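Local coordinates for thioredoxin family protein (Streptococcus pneumoniae, PDB 2YP6) that is a surface-exposed lipoprotein of the thioredoxin fold that probably acts as a thiol-disulfide oxidoreductase in resistance to extracellular oxidative stress, at residues S65-K70 / D101-T106. Residues are numbered along the deposited sequence; the frame is centred on the assembly and turned at random.
Sequences SDFKGK and DFEILT
Phe67 sets its ring against Glu103 and Leu105, two residues of strand 102-108 whose side chains rise from the same surface of the central sheet. In this thioredoxin fold, the loop carrying Phe67 lies over one face of the central sheet and leads into strand 71-76, the parallel neighbour of strand 102-108, while helix 88-96 covers the other side of the sheet, where Phe102 and Ile104 point.

The ring and Leu105 approach from opposite directions. With CG anti to its carbonyl carbon (chi1 -62°), Phe67 reaches the sheet and brings CE2 to 3.7 Å from Leu105 CD1. The second methyl, Leu105 CD2, lies 3.9 Å from Phe67 CZ, so both branches of the leucine meet the far end of the ring. CD1 meets the ring obliquely, in a purely apolar contact.

Glu103 lies along another part of the ring, CB standing 3.8 Å from Phe67 CD1. A bend at chi2 (84°) turns the carboxylate back alongside the phenyl group, their planes 34° apart. That carboxylate lies near a bound malonate, probably from the crystallisation liquor. Val72 of the adjoining strand also touches Phe67.

Past the ring, a type II beta turn from Phe67 to Lys70 redirects the chain, closed by a 2.8 Å hydrogen bond from Lys70 N to Phe67 O. Lys70, bent at chi2 and chi3, brings CE to 3.9 Å from Asp101 O, just before the strand begins. The Asp101 carboxylate instead makes a salt bridge with Lys71. One water joins the two backbones here, donating to Gly69 O at 2.8 Å and to Asp101 O at 3.2 Å.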
loop_
_atom_site.group_PDB
_atom_site.type_symbol
_atom_site.label_atom_id
_atom_site.label_comp_id
_atom_site.label_asym_id
_atom_site.label_seq_id
_atom_site.Cartn_x
_atom_site.Cartn_y
_atom_site.Cartn_z
ATOM N N SER A 65 -12.172 -3.788 -3.822
ATOM C CA SER A 65 -13.590 -3.954 -3.507
ATOM C C SER A 65 -13.798 -4.990 -2.400
ATOM O O SER A 65 -14.866 -5.058 -1.794
ATOM C CB SER A 65 -14.369 -4.360 -4.772
ATOM O OG SER A 65 -13.960 -5.631 -5.270
ATOM N N ASP A 66 -12.777 -5.790 -2.111
ATOM C CA ASP A 66 -12.875 -6.716 -0.985
ATOM C C ASP A 66 -13.003 -5.920 0.326
ATOM O O ASP A 66 -13.466 -6.448 1.321
ATOM C CB ASP A 66 -11.635 -7.618 -0.888
ATOM C CG ASP A 66 -11.553 -8.662 -2.004
ATOM O OD1 ASP A 66 -12.591 -8.988 -2.609
ATOM O OD2 ASP A 66 -10.432 -9.160 -2.267
ATOM N N PHE A 67 -12.578 -4.657 0.303
ATOM C CA PHE A 67 -12.456 -3.848 1.518
ATOM C C PHE A 67 -13.521 -2.766 1.639
ATOM O O PHE A 67 -13.375 -1.812 2.401
ATOM C CB PHE A 67 -11.056 -3.228 1.573
ATOM C CG PHE A 67 -9.990 -4.256 1.645
ATOM C CD1 PHE A 67 -9.644 -4.821 2.851
ATOM C CD2 PHE A 67 -9.415 -4.743 0.481
ATOM C CE1 PHE A 67 -8.680 -5.824 2.905
ATOM C CE2 PHE A 67 -8.451 -5.727 0.526
ATOM C CZ PHE A 67 -8.104 -6.286 1.736
ATOM N N LYS A 68 -14.633 -2.976 0.955
ATOM C CA LYS A 68 -15.752 -2.047 1.048
ATOM C C LYS A 68 -16.178 -1.909 2.489
ATOM O O LYS A 68 -16.310 -2.911 3.221
ATOM C CB LYS A 68 -16.904 -2.504 0.166
ATOM C CG LYS A 68 -16.773 -1.854 -1.207
ATOM C CD LYS A 68 -17.733 -2.403 -2.206
ATOM C CE LYS A 68 -18.629 -1.307 -2.680
ATOM N NZ LYS A 68 -17.850 -0.336 -3.502
ATOM N N GLY A 69 -16.329 -0.654 2.901
ATOM C CA GLY A 69 -16.667 -0.320 4.277
ATOM C C GLY A 69 -15.485 -0.194 5.218
ATOM O O GLY A 69 -15.637 0.303 6.336
ATOM N N LYS A 70 -14.313 -0.677 4.809
ATOM C CA LYS A 70 -13.090 -0.506 5.587
ATOM C C LYS A 70 -12.295 0.636 4.982
ATOM O O LYS A 70 -12.221 0.756 3.768
ATOM C CB LYS A 70 -12.203 -1.774 5.571
ATOM C CG LYS A 70 -12.847 -3.031 6.149
ATOM C CD LYS A 70 -13.297 -2.816 7.592
ATOM C CE LYS A 70 -12.150 -2.869 8.601
ATOM N NZ LYS A 70 -12.680 -2.773 10.007
ATOM N N ASP A 101 -9.745 0.445 12.272
ATOM C CA ASP A 101 -10.863 0.436 11.338
ATOM C C ASP A 101 -10.355 0.599 9.906
ATOM O O ASP A 101 -11.156 0.838 8.965
ATOM C CB ASP A 101 -11.920 1.490 11.696
ATOM C CG ASP A 101 -11.422 2.917 11.535
ATOM O OD1 ASP A 101 -10.201 3.137 11.354
ATOM O OD2 ASP A 101 -12.261 3.825 11.580
ATOM N N PHE A 102 -9.039 0.438 9.740
ATOM C CA PHE A 102 -8.446 0.421 8.419
ATOM C C PHE A 102 -7.611 -0.839 8.160
ATOM O O PHE A 102 -7.099 -1.452 9.079
ATOM C CB PHE A 102 -7.584 1.668 8.173
ATOM C CG PHE A 102 -6.413 1.821 9.106
ATOM C CD1 PHE A 102 -6.564 2.454 10.331
ATOM C CD2 PHE A 102 -5.147 1.388 8.733
ATOM C CE1 PHE A 102 -5.481 2.628 11.181
ATOM C CE2 PHE A 102 -4.060 1.562 9.585
ATOM C CZ PHE A 102 -4.247 2.189 10.815
ATOM N N GLU A 103 -7.511 -1.191 6.894
ATOM C CA GLU A 103 -6.685 -2.282 6.411
ATOM C C GLU A 103 -5.469 -1.681 5.741
ATOM O O GLU A 103 -5.572 -0.650 5.061
ATOM C CB GLU A 103 -7.471 -3.097 5.389
ATOM C CG GLU A 103 -6.630 -3.971 4.445
ATOM C CD GLU A 103 -6.252 -5.347 5.033
ATOM O OE1 GLU A 103 -6.911 -5.774 6.021
ATOM O OE2 GLU A 103 -5.287 -5.982 4.494
ATOM N N ILE A 104 -4.335 -2.345 5.893
ATOM C CA ILE A 104 -3.113 -1.971 5.201
ATOM C C ILE A 104 -2.859 -2.862 3.976
ATOM O O ILE A 104 -2.882 -4.105 4.077
ATOM C CB ILE A 104 -1.892 -2.070 6.149
ATOM C CG1 ILE A 104 -2.073 -1.116 7.322
ATOM C CG2 ILE A 104 -0.632 -1.813 5.389
ATOM C CD1 ILE A 104 -1.290 -1.498 8.567
ATOM N N LEU A 105 -2.602 -2.218 2.836
ATOM C CA LEU A 105 -2.236 -2.899 1.594
ATOM C C LEU A 105 -1.077 -2.146 0.988
ATOM O O LEU A 105 -1.069 -0.906 0.976
ATOM C CB LEU A 105 -3.362 -2.887 0.556
ATOM C CG LEU A 105 -4.658 -3.611 0.888
ATOM C CD1 LEU A 105 -5.673 -3.407 -0.237
ATOM C CD2 LEU A 105 -4.406 -5.074 1.135
ATOM N N THR A 106 -0.087 -2.883 0.501
ATOM C CA THR A 106 1.015 -2.245 -0.203
ATOM C C THR A 106 1.121 -2.865 -1.578
ATOM O O THR A 106 0.714 -4.004 -1.757
ATOM C CB THR A 106 2.352 -2.320 0.552
ATOM O OG1 THR A 106 2.974 -3.598 0.339
ATOM C CG2 THR A 106 2.145 -2.056 2.048
HETATM O O HOH W 1 -14.258 1.384 8.485
#